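Local coordinates for ferric uptake regulation protein (Vibrio cholerae, PDB 2W57), which probably represses iron-uptake genes as a dimeric, metal-dependent DNA-binding regulator of the ferric uptake regulator family, at residues D64-H72 against F80-H90. Numbering follows the deposited sequence.
With ZN (zinc ion), chain D; ZN (zinc ion), chain C.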
loop_
_atom_site.group_PDB
_atom_site.type_symbol
_atom_site.label_atom_id
_atom_site.label_comp_id
_atom_site.label_asym_id
_atom_site.label_seq_id
_atom_site.Cartn_x
_atom_site.Cartn_y
_atom_site.Cartn_z
ATOM N N ASP A 64 -14.610 1.245 6.997
ATOM C CA ASP A 64 -15.151 2.511 7.460
ATOM C C ASP A 64 -15.735 2.452 8.871
ATOM O O ASP A 64 -15.632 3.434 9.604
ATOM C CB ASP A 64 -16.206 3.037 6.487
ATOM C CG ASP A 64 -15.714 3.057 5.047
ATOM O OD1 ASP A 64 -14.501 3.337 4.812
ATOM O OD2 ASP A 64 -16.561 2.796 4.151
ATOM N N ALA A 65 -16.348 1.325 9.240
ATOM C CA ALA A 65 -16.913 1.150 10.584
ATOM C C ALA A 65 -15.855 0.874 11.679
ATOM O O ALA A 65 -16.184 0.788 12.871
ATOM C CB ALA A 65 -17.979 0.054 10.575
ATOM N N GLY A 66 -14.594 0.732 11.271
ATOM C CA GLY A 66 -13.503 0.456 12.210
ATOM C C GLY A 66 -13.395 -0.993 12.663
ATOM O O GLY A 66 -12.654 -1.293 13.588
ATOM N N ILE A 67 -14.141 -1.891 12.018
ATOM C CA ILE A 67 -14.077 -3.321 12.321
ATOM C C ILE A 67 -12.768 -3.930 11.798
ATOM O O ILE A 67 -12.143 -4.770 12.476
ATOM C CB ILE A 67 -15.305 -4.077 11.750
ATOM C CG1 ILE A 67 -16.543 -3.807 12.598
ATOM C CG2 ILE A 67 -15.064 -5.570 11.718
ATOM C CD1 ILE A 67 -17.787 -4.502 12.085
ATOM N N VAL A 68 -12.356 -3.503 10.599
ATOM C CA VAL A 68 -11.112 -3.984 9.995
ATOM C C VAL A 68 -10.173 -2.834 9.613
ATOM O O VAL A 68 -10.590 -1.673 9.539
ATOM C CB VAL A 68 -11.355 -4.893 8.748
ATOM C CG1 VAL A 68 -12.235 -6.090 9.079
ATOM C CG2 VAL A 68 -11.939 -4.097 7.561
ATOM N N THR A 69 -8.908 -3.174 9.381
ATOM C CA THR A 69 -7.918 -2.256 8.835
ATOM C C THR A 69 -7.479 -2.807 7.491
ATOM O O THR A 69 -7.174 -4.004 7.382
ATOM C CB THR A 69 -6.671 -2.175 9.739
ATOM O OG1 THR A 69 -7.046 -1.720 11.050
ATOM C CG2 THR A 69 -5.633 -1.215 9.152
ATOM N N ARG A 70 -7.447 -1.946 6.471
ATOM C CA ARG A 70 -6.932 -2.331 5.158
ATOM C C ARG A 70 -5.460 -1.980 5.013
ATOM O O ARG A 70 -5.063 -0.846 5.263
ATOM C CB ARG A 70 -7.725 -1.693 4.006
ATOM C CG ARG A 70 -7.534 -2.459 2.688
ATOM C CD ARG A 70 -7.714 -1.625 1.414
ATOM N NE ARG A 70 -9.116 -1.450 1.036
ATOM C CZ ARG A 70 -9.683 -1.900 -0.089
ATOM N NH1 ARG A 70 -8.995 -2.585 -1.010
ATOM N NH2 ARG A 70 -10.970 -1.649 -0.294
ATOM N N HIS A 71 -4.670 -2.963 4.589
ATOM C CA HIS A 71 -3.279 -2.734 4.201
ATOM C C HIS A 71 -3.092 -2.967 2.711
ATOM O O HIS A 71 -3.557 -3.978 2.181
ATOM C CB HIS A 71 -2.348 -3.683 4.954
ATOM C CG HIS A 71 -2.366 -3.507 6.437
ATOM N ND1 HIS A 71 -1.650 -2.515 7.078
ATOM C CD2 HIS A 71 -3.005 -4.199 7.409
ATOM C CE1 HIS A 71 -1.856 -2.600 8.380
ATOM N NE2 HIS A 71 -2.671 -3.617 8.607
ATOM N N HIS A 72 -2.394 -2.052 2.039
ATOM C CA HIS A 72 -2.075 -2.225 0.617
ATOM C C HIS A 72 -0.662 -2.769 0.446
ATOM O O HIS A 72 0.310 -2.054 0.683
ATOM C CB HIS A 72 -2.199 -0.904 -0.112
ATOM C CG HIS A 72 -3.576 -0.328 -0.090
ATOM N ND1 HIS A 72 -4.470 -0.499 -1.128
ATOM C CD2 HIS A 72 -4.208 0.438 0.832
ATOM C CE1 HIS A 72 -5.596 0.131 -0.840
ATOM N NE2 HIS A 72 -5.464 0.704 0.344
ATOM N N PHE A 80 -6.648 -7.583 4.778
ATOM C CA PHE A 80 -7.435 -7.057 5.861
ATOM C C PHE A 80 -7.136 -7.842 7.134
ATOM O O PHE A 80 -6.647 -8.969 7.088
ATOM C CB PHE A 80 -8.921 -7.149 5.509
ATOM C CG PHE A 80 -9.312 -6.387 4.254
ATOM C CD1 PHE A 80 -9.936 -5.147 4.346
ATOM C CD2 PHE A 80 -9.076 -6.925 2.983
ATOM C CE1 PHE A 80 -10.317 -4.448 3.203
ATOM C CE2 PHE A 80 -9.443 -6.232 1.830
ATOM C CZ PHE A 80 -10.064 -4.985 1.939
ATOM N N GLU A 81 -7.427 -7.226 8.270
ATOM C CA GLU A 81 -7.276 -7.840 9.577
ATOM C C GLU A 81 -8.244 -7.101 10.481
ATOM O O GLU A 81 -8.666 -5.994 10.144
ATOM C CB GLU A 81 -5.835 -7.714 10.102
ATOM C CG GLU A 81 -5.249 -6.296 10.081
ATOM C CD GLU A 81 -3.921 -6.181 10.827
ATOM O OE1 GLU A 81 -3.834 -6.708 11.963
ATOM O OE2 GLU A 81 -2.962 -5.562 10.297
ATOM N N LEU A 82 -8.612 -7.721 11.602
ATOM C CA LEU A 82 -9.457 -7.076 12.594
ATOM C C LEU A 82 -8.617 -6.038 13.304
ATOM O O LEU A 82 -7.425 -6.252 13.508
ATOM C CB LEU A 82 -9.988 -8.099 13.598
ATOM C CG LEU A 82 -11.044 -9.085 13.076
ATOM C CD1 LEU A 82 -11.085 -10.355 13.925
ATOM C CD2 LEU A 82 -12.442 -8.443 12.986
ATOM N N SER A 83 -9.231 -4.912 13.663
ATOM C CA SER A 83 -8.531 -3.825 14.352
ATOM C C SER A 83 -8.017 -4.228 15.733
ATOM O O SER A 83 -8.565 -5.125 16.367
ATOM C CB SER A 83 -9.449 -2.608 14.495
ATOM O OG SER A 83 -9.861 -2.140 13.228
ATOM N N THR A 84 -6.941 -3.573 16.165
ATOM C CA THR A 84 -6.459 -3.600 17.553
ATOM C C THR A 84 -5.707 -2.300 17.834
ATOM O O THR A 84 -5.164 -1.692 16.919
ATOM C CB THR A 84 -5.511 -4.806 17.856
ATOM O OG1 THR A 84 -4.541 -4.934 16.809
ATOM C CG2 THR A 84 -6.290 -6.128 17.997
ATOM N N GLN A 85 -5.679 -1.877 19.097
ATOM C CA GLN A 85 -4.824 -0.768 19.545
ATOM C C GLN A 85 -3.339 -1.169 19.506
ATOM O O GLN A 85 -2.465 -0.321 19.281
ATOM C CB GLN A 85 -5.195 -0.333 20.962
ATOM C CG GLN A 85 -6.697 -0.077 21.214
ATOM C CD GLN A 85 -7.034 0.080 22.713
ATOM O OE1 GLN A 85 -6.165 0.405 23.536
ATOM N NE2 GLN A 85 -8.304 -0.150 23.064
ATOM N N HIS A 86 -3.066 -2.461 19.711
ATOM C CA HIS A 86 -1.703 -3.012 19.667
ATOM C C HIS A 86 -1.055 -2.888 18.285
ATOM O O HIS A 86 -1.364 -3.638 17.345
ATOM C CB HIS A 86 -1.673 -4.469 20.144
ATOM C CG HIS A 86 -2.514 -4.728 21.361
ATOM N ND1 HIS A 86 -2.345 -4.040 22.548
ATOM C CD2 HIS A 86 -3.527 -5.603 21.575
ATOM C CE1 HIS A 86 -3.221 -4.476 23.436
ATOM N NE2 HIS A 86 -3.948 -5.426 22.873
ATOM N N HIS A 87 -0.149 -1.920 18.194
ATOM C CA HIS A 87 0.593 -1.603 16.989
ATOM C C HIS A 87 1.522 -2.736 16.568
ATOM O O HIS A 87 2.250 -3.289 17.393
ATOM C CB HIS A 87 1.420 -0.335 17.223
ATOM C CG HIS A 87 2.347 -0.001 16.098
ATOM N ND1 HIS A 87 1.945 0.728 14.998
ATOM C CD2 HIS A 87 3.654 -0.298 15.900
ATOM C CE1 HIS A 87 2.965 0.863 14.168
ATOM N NE2 HIS A 87 4.013 0.249 14.691
ATOM N N HIS A 88 1.494 -3.072 15.278
ATOM C CA HIS A 88 2.534 -3.915 14.690
ATOM C C HIS A 88 2.902 -3.498 13.245
ATOM O O HIS A 88 2.223 -2.681 12.609
ATOM C CB HIS A 88 2.183 -5.409 14.805
ATOM C CG HIS A 88 0.900 -5.789 14.129
ATOM N ND1 HIS A 88 -0.339 -5.497 14.657
ATOM C CD2 HIS A 88 0.667 -6.455 12.974
ATOM C CE1 HIS A 88 -1.280 -5.959 13.854
ATOM N NE2 HIS A 88 -0.696 -6.547 12.827
ATOM N N ASP A 89 4.014 -4.041 12.764
ATOM C CA ASP A 89 4.430 -3.883 11.384
ATOM C C ASP A 89 4.472 -5.262 10.763
ATOM O O ASP A 89 4.177 -6.244 11.444
ATOM C CB ASP A 89 5.779 -3.185 11.322
ATOM C CG ASP A 89 5.714 -1.810 11.907
ATOM O OD1 ASP A 89 4.835 -1.036 11.469
ATOM O OD2 ASP A 89 6.508 -1.509 12.821
ATOM N N HIS A 90 4.811 -5.347 9.481
ATOM C CA HIS A 90 4.587 -6.592 8.764
ATOM C C HIS A 90 5.771 -7.050 7.963
ATOM O O HIS A 90 6.415 -6.278 7.268
ATOM C CB HIS A 90 3.345 -6.497 7.869
ATOM C CG HIS A 90 2.135 -5.956 8.568
ATOM N ND1 HIS A 90 1.943 -4.605 8.787
ATOM C CD2 HIS A 90 1.054 -6.579 9.096
ATOM C CE1 HIS A 90 0.800 -4.424 9.425
ATOM N NE2 HIS A 90 0.238 -5.604 9.619
HETATM ZN ZN ZN D . -1.384 -6.763 10.883
HETATM ZN ZN ZN C . 6.008 0.204 13.607
#
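The beta hairpin that forms the wing of Fur's winged-helix DNA-binding domain pairs strand 68-72 with strand 78-82, and Glu81, backed by His71, carries it to a zinc site lying between this domain and the sheet containing strand 89-93. Thr69 and Glu81 form the hydrogen-bonded antiparallel pair: Thr69 N donates to Glu81 O at 2.9 Å, while the return bond from Glu81 N to Thr69 O is weak. Beyond the strand ends, Ser83 grips the turn after helix 52-64, its N bonding to Ile67 O and its OG to the carbonyl O of Gly66 (2.9 Å), the positive-phi glycine of the Schellman motif that ends that helix.

On the face carrying Arg70 and Phe80, the two side chains run side by side. Arg70 CG sits over the phenyl ring in a CH-pi contact, 3.9 Å from its centroid, and Phe80 CZ in turn lies over the centre of the guanidinium, whose NH1 bonds to Ser78 OG. Val68 CG2 reaches the ring edge at CD1, and Leu59 of helix 52-64 also touches Phe80.

The face carrying Thr69 and Glu81 leads to the metal. With CG between the backbone N and carbonyl carbon (chi1 52°), the extended Glu81 chain delivers OE2 to the zinc ion at 2.1 Å, with OE1 farther from it at 2.7 Å; His88 NE2, His90 NE2 and His33 also bind it, whereas His87 and Asp89 serve a separate zinc ion. His71 is a second-shell residue: its ND1 bonds to Tyr128 OH, and its NE2 donates to Glu81 OE2 at 2.6 Å on the anti side of the carboxylate, a bent bond (130° at the hydrogen) with OE2 tilted from the ring plane, likely to restrain that ligand. His90 presents its edge to the face of His71 in a T-shaped pair, planes 61° apart, with His90 CE1 3.4 Å from His71 CE1.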